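Local coordinates for adenine phosphoribosyltransferase (PDB 1QB7), which probably catalyses the purine-salvage step that joins adenine to 5-phospho-alpha-D-ribose 1-diphosphate, giving AMP and diphosphate, at residues Val167-Phe179 against Ile197-Thr209. Residues are numbered along the deposited sequence; the frame is centred on the assembly and turned at random.
Sequences VVVEMVSILSIPF and IKFISLLSDDALT
M171 lies beside F199 and V172 beside I200 where the neighbouring parallel strands 167-173 and 199-201 of the phosphoribosyltransferase core meet, linked by a crossover through helix 182-192. M171 N donates to K198 O (2.8 Å), I200 N to M171 O, and S173 N to I200 O, the first two nearly straight at 167° and 170°. A water reaches both I200 O and S173 OG. Upstream, beyond the last direct bond between the two segments, another water joins V169 O to K198 N. E170 and K198 run side by side without a salt bridge: a water links E170 OE1 to K198 NZ, 4.6 Å apart, while E170 OE2 is bound by Y65 and R64. M171 lays CB and CG obliquely against F199 CD2 and CE2, its CG turned away from the backbone N (chi1 171°).

Both chains turn at I174 and L202; there L202 N bonds S173 O at 3.2 Å, while the bond from L203 N to I174 O is weak. Pairing then resumes: S176 N donates to L203 O (2.9 Å), D205 N to S176 O (2.9 Å). L203 O also accepts from S201 OG (3.0 Å), which lies above the carbonyl plane. A water bridges D205 OD1 to F179 N, and S204 OG accepts from D206 N in an ST turn. The ladder thus continues past the corner, bringing I177 close to the bound adenine and offering D205 O and L208 O to R40 of the adenine pocket.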
# COMPACT_ATOMS: atom_id res chain seq x y z
N VAL A 167 5.39 -14.72 -17.26
CA VAL A 167 5.05 -15.89 -16.45
C VAL A 167 5.00 -15.55 -14.97
O VAL A 167 5.70 -14.66 -14.49
CB VAL A 167 6.03 -17.09 -16.68
CG1 VAL A 167 5.95 -17.60 -18.11
CG2 VAL A 167 7.46 -16.70 -16.34
N VAL A 168 4.10 -16.24 -14.27
CA VAL A 168 3.93 -16.07 -12.83
C VAL A 168 4.91 -16.99 -12.10
O VAL A 168 4.96 -18.20 -12.39
CB VAL A 168 2.48 -16.42 -12.40
CG1 VAL A 168 2.36 -16.50 -10.88
CG2 VAL A 168 1.51 -15.40 -12.97
N VAL A 169 5.72 -16.42 -11.22
CA VAL A 169 6.68 -17.20 -10.44
C VAL A 169 5.87 -17.96 -9.40
O VAL A 169 5.96 -19.19 -9.30
CB VAL A 169 7.71 -16.28 -9.73
CG1 VAL A 169 8.57 -17.09 -8.76
CG2 VAL A 169 8.58 -15.60 -10.76
N GLU A 170 5.06 -17.22 -8.66
CA GLU A 170 4.20 -17.78 -7.62
C GLU A 170 3.31 -16.70 -7.03
O GLU A 170 3.59 -15.51 -7.17
CB GLU A 170 5.05 -18.41 -6.50
CG GLU A 170 5.90 -17.41 -5.75
CD GLU A 170 7.02 -18.05 -4.94
OE1 GLU A 170 7.38 -19.21 -5.22
OE2 GLU A 170 7.53 -17.39 -4.03
N MET A 171 2.22 -17.14 -6.42
CA MET A 171 1.28 -16.25 -5.75
C MET A 171 1.63 -16.40 -4.28
O MET A 171 1.52 -17.50 -3.73
CB MET A 171 -0.15 -16.70 -6.00
CG MET A 171 -1.22 -15.99 -5.16
SD MET A 171 -1.40 -14.22 -5.49
CE MET A 171 -1.80 -13.61 -3.84
N VAL A 172 2.11 -15.33 -3.66
CA VAL A 172 2.47 -15.38 -2.24
C VAL A 172 1.53 -14.56 -1.37
O VAL A 172 1.09 -13.47 -1.74
CB VAL A 172 3.95 -14.94 -2.00
CG1 VAL A 172 4.22 -13.59 -2.60
CG2 VAL A 172 4.27 -14.91 -0.49
N SER A 173 1.18 -15.13 -0.22
CA SER A 173 0.31 -14.46 0.74
C SER A 173 0.86 -14.70 2.15
O SER A 173 1.54 -15.69 2.41
CB SER A 173 -1.13 -14.97 0.63
OG SER A 173 -1.24 -16.36 0.87
N ILE A 174 0.62 -13.74 3.05
CA ILE A 174 1.08 -13.86 4.43
C ILE A 174 0.21 -14.94 5.10
O ILE A 174 0.72 -15.83 5.78
CB ILE A 174 0.89 -12.52 5.21
CG1 ILE A 174 1.59 -11.36 4.50
CG2 ILE A 174 1.38 -12.68 6.64
CD1 ILE A 174 3.08 -11.56 4.27
N LEU A 175 -1.09 -14.85 4.86
CA LEU A 175 -2.05 -15.76 5.43
C LEU A 175 -2.97 -16.38 4.39
O LEU A 175 -3.40 -15.72 3.45
CB LEU A 175 -2.92 -15.00 6.43
CG LEU A 175 -3.90 -15.85 7.23
CD1 LEU A 175 -3.15 -16.59 8.33
CD2 LEU A 175 -4.96 -14.95 7.82
N SER A 176 -3.26 -17.67 4.56
CA SER A 176 -4.17 -18.38 3.66
C SER A 176 -5.36 -18.89 4.46
O SER A 176 -5.26 -19.12 5.67
CB SER A 176 -3.46 -19.55 3.00
OG SER A 176 -2.92 -20.43 3.96
N ILE A 177 -6.50 -19.00 3.78
CA ILE A 177 -7.74 -19.50 4.38
C ILE A 177 -8.09 -20.74 3.55
O ILE A 177 -8.98 -20.70 2.70
CB ILE A 177 -8.90 -18.48 4.20
CG1 ILE A 177 -8.44 -17.04 4.50
CG2 ILE A 177 -10.08 -18.88 5.07
CD1 ILE A 177 -8.07 -16.78 5.93
N PRO A 178 -7.40 -21.86 3.81
CA PRO A 178 -7.62 -23.12 3.07
C PRO A 178 -9.07 -23.57 2.89
O PRO A 178 -9.41 -24.20 1.88
CB PRO A 178 -6.77 -24.13 3.86
CG PRO A 178 -6.73 -23.54 5.24
CD PRO A 178 -6.52 -22.09 4.96
N PHE A 179 -9.93 -23.22 3.84
CA PHE A 179 -11.33 -23.59 3.79
C PHE A 179 -12.01 -23.07 2.53
O PHE A 179 -12.92 -23.71 2.00
CB PHE A 179 -12.06 -23.07 5.03
CG PHE A 179 -13.52 -23.42 5.07
CD1 PHE A 179 -13.92 -24.70 5.46
CD2 PHE A 179 -14.49 -22.49 4.73
CE1 PHE A 179 -15.28 -25.03 5.50
CE2 PHE A 179 -15.84 -22.82 4.77
CZ PHE A 179 -16.24 -24.09 5.16
N ILE A 197 0.49 -23.18 -11.56
CA ILE A 197 0.70 -21.96 -10.79
C ILE A 197 0.97 -22.33 -9.33
O ILE A 197 0.14 -22.99 -8.70
CB ILE A 197 -0.53 -21.01 -10.82
CG1 ILE A 197 -0.85 -20.57 -12.25
CG2 ILE A 197 -0.29 -19.80 -9.91
CD1 ILE A 197 0.27 -19.83 -12.96
N LYS A 198 2.11 -21.91 -8.80
CA LYS A 198 2.45 -22.20 -7.42
C LYS A 198 1.90 -21.16 -6.44
O LYS A 198 1.97 -19.95 -6.70
CB LYS A 198 3.96 -22.32 -7.25
CG LYS A 198 4.36 -22.61 -5.82
CD LYS A 198 5.86 -22.58 -5.61
CE LYS A 198 6.55 -23.74 -6.30
NZ LYS A 198 8.00 -23.73 -5.98
N PHE A 199 1.33 -21.64 -5.35
CA PHE A 199 0.79 -20.80 -4.30
C PHE A 199 1.59 -21.06 -3.03
O PHE A 199 1.81 -22.21 -2.67
CB PHE A 199 -0.68 -21.14 -4.01
CG PHE A 199 -1.64 -20.68 -5.06
CD1 PHE A 199 -1.93 -21.48 -6.15
CD2 PHE A 199 -2.24 -19.43 -4.96
CE1 PHE A 199 -2.82 -21.05 -7.13
CE2 PHE A 199 -3.13 -18.98 -5.94
CZ PHE A 199 -3.42 -19.79 -7.03
N ILE A 200 2.07 -20.00 -2.38
CA ILE A 200 2.80 -20.16 -1.13
C ILE A 200 2.21 -19.21 -0.08
O ILE A 200 1.81 -18.09 -0.39
CB ILE A 200 4.34 -19.93 -1.24
CG1 ILE A 200 4.65 -18.48 -1.59
CG2 ILE A 200 4.95 -20.89 -2.26
CD1 ILE A 200 6.05 -18.06 -1.23
N SER A 201 2.10 -19.71 1.15
CA SER A 201 1.58 -18.93 2.27
C SER A 201 2.51 -19.12 3.46
O SER A 201 3.13 -20.17 3.61
CB SER A 201 0.17 -19.40 2.63
OG SER A 201 -0.41 -18.57 3.62
N LEU A 202 2.61 -18.09 4.29
CA LEU A 202 3.47 -18.14 5.47
C LEU A 202 2.74 -18.67 6.71
O LEU A 202 3.38 -19.20 7.62
CB LEU A 202 4.06 -16.75 5.75
CG LEU A 202 4.76 -16.09 4.56
CD1 LEU A 202 5.17 -14.67 4.94
CD2 LEU A 202 5.96 -16.91 4.12
N LEU A 203 1.42 -18.55 6.72
CA LEU A 203 0.61 -19.02 7.84
C LEU A 203 -0.80 -19.36 7.38
O LEU A 203 -1.35 -18.70 6.50
CB LEU A 203 0.54 -17.95 8.93
CG LEU A 203 -0.09 -18.39 10.26
CD1 LEU A 203 0.92 -19.23 11.04
CD2 LEU A 203 -0.52 -17.19 11.09
N SER A 204 -1.37 -20.41 7.97
CA SER A 204 -2.74 -20.82 7.67
C SER A 204 -3.62 -20.24 8.77
O SER A 204 -3.22 -20.22 9.93
CB SER A 204 -2.86 -22.35 7.70
OG SER A 204 -4.22 -22.73 7.76
N ASP A 205 -4.82 -19.79 8.43
CA ASP A 205 -5.69 -19.23 9.46
C ASP A 205 -6.08 -20.28 10.50
O ASP A 205 -6.58 -19.95 11.57
CB ASP A 205 -6.92 -18.54 8.86
CG ASP A 205 -7.98 -19.51 8.41
OD1 ASP A 205 -7.62 -20.54 7.80
OD2 ASP A 205 -9.17 -19.23 8.65
N ASP A 206 -5.82 -21.56 10.20
CA ASP A 206 -6.11 -22.63 11.14
C ASP A 206 -5.19 -22.52 12.34
O ASP A 206 -5.48 -23.07 13.40
CB ASP A 206 -5.95 -24.00 10.48
CG ASP A 206 -6.31 -25.16 11.41
OD1 ASP A 206 -7.44 -25.16 11.95
OD2 ASP A 206 -5.47 -26.05 11.64
N ALA A 207 -4.09 -21.79 12.18
CA ALA A 207 -3.14 -21.58 13.25
C ALA A 207 -3.63 -20.49 14.21
O ALA A 207 -3.13 -20.37 15.33
CB ALA A 207 -1.79 -21.20 12.69
N LEU A 208 -4.60 -19.69 13.76
CA LEU A 208 -5.14 -18.61 14.58
C LEU A 208 -6.24 -19.16 15.47
O LEU A 208 -7.11 -19.89 15.01
CB LEU A 208 -5.70 -17.49 13.70
CG LEU A 208 -4.70 -16.88 12.72
CD1 LEU A 208 -5.35 -15.68 12.05
CD2 LEU A 208 -3.42 -16.47 13.42
N THR A 209 -6.19 -18.80 16.74
CA THR A 209 -7.17 -19.28 17.71
C THR A 209 -7.86 -18.09 18.39
O THR A 209 -7.71 -16.95 17.95
CB THR A 209 -6.49 -20.17 18.78
OG1 THR A 209 -5.55 -19.39 19.52
CG2 THR A 209 -5.76 -21.33 18.13
O HOH W 1 4.16 -20.86 -10.54
O HOH W 2 8.64 -20.97 -6.97
O HOH W 3 -0.98 -17.73 -1.48
O HOH W 4 -9.39 -22.06 6.41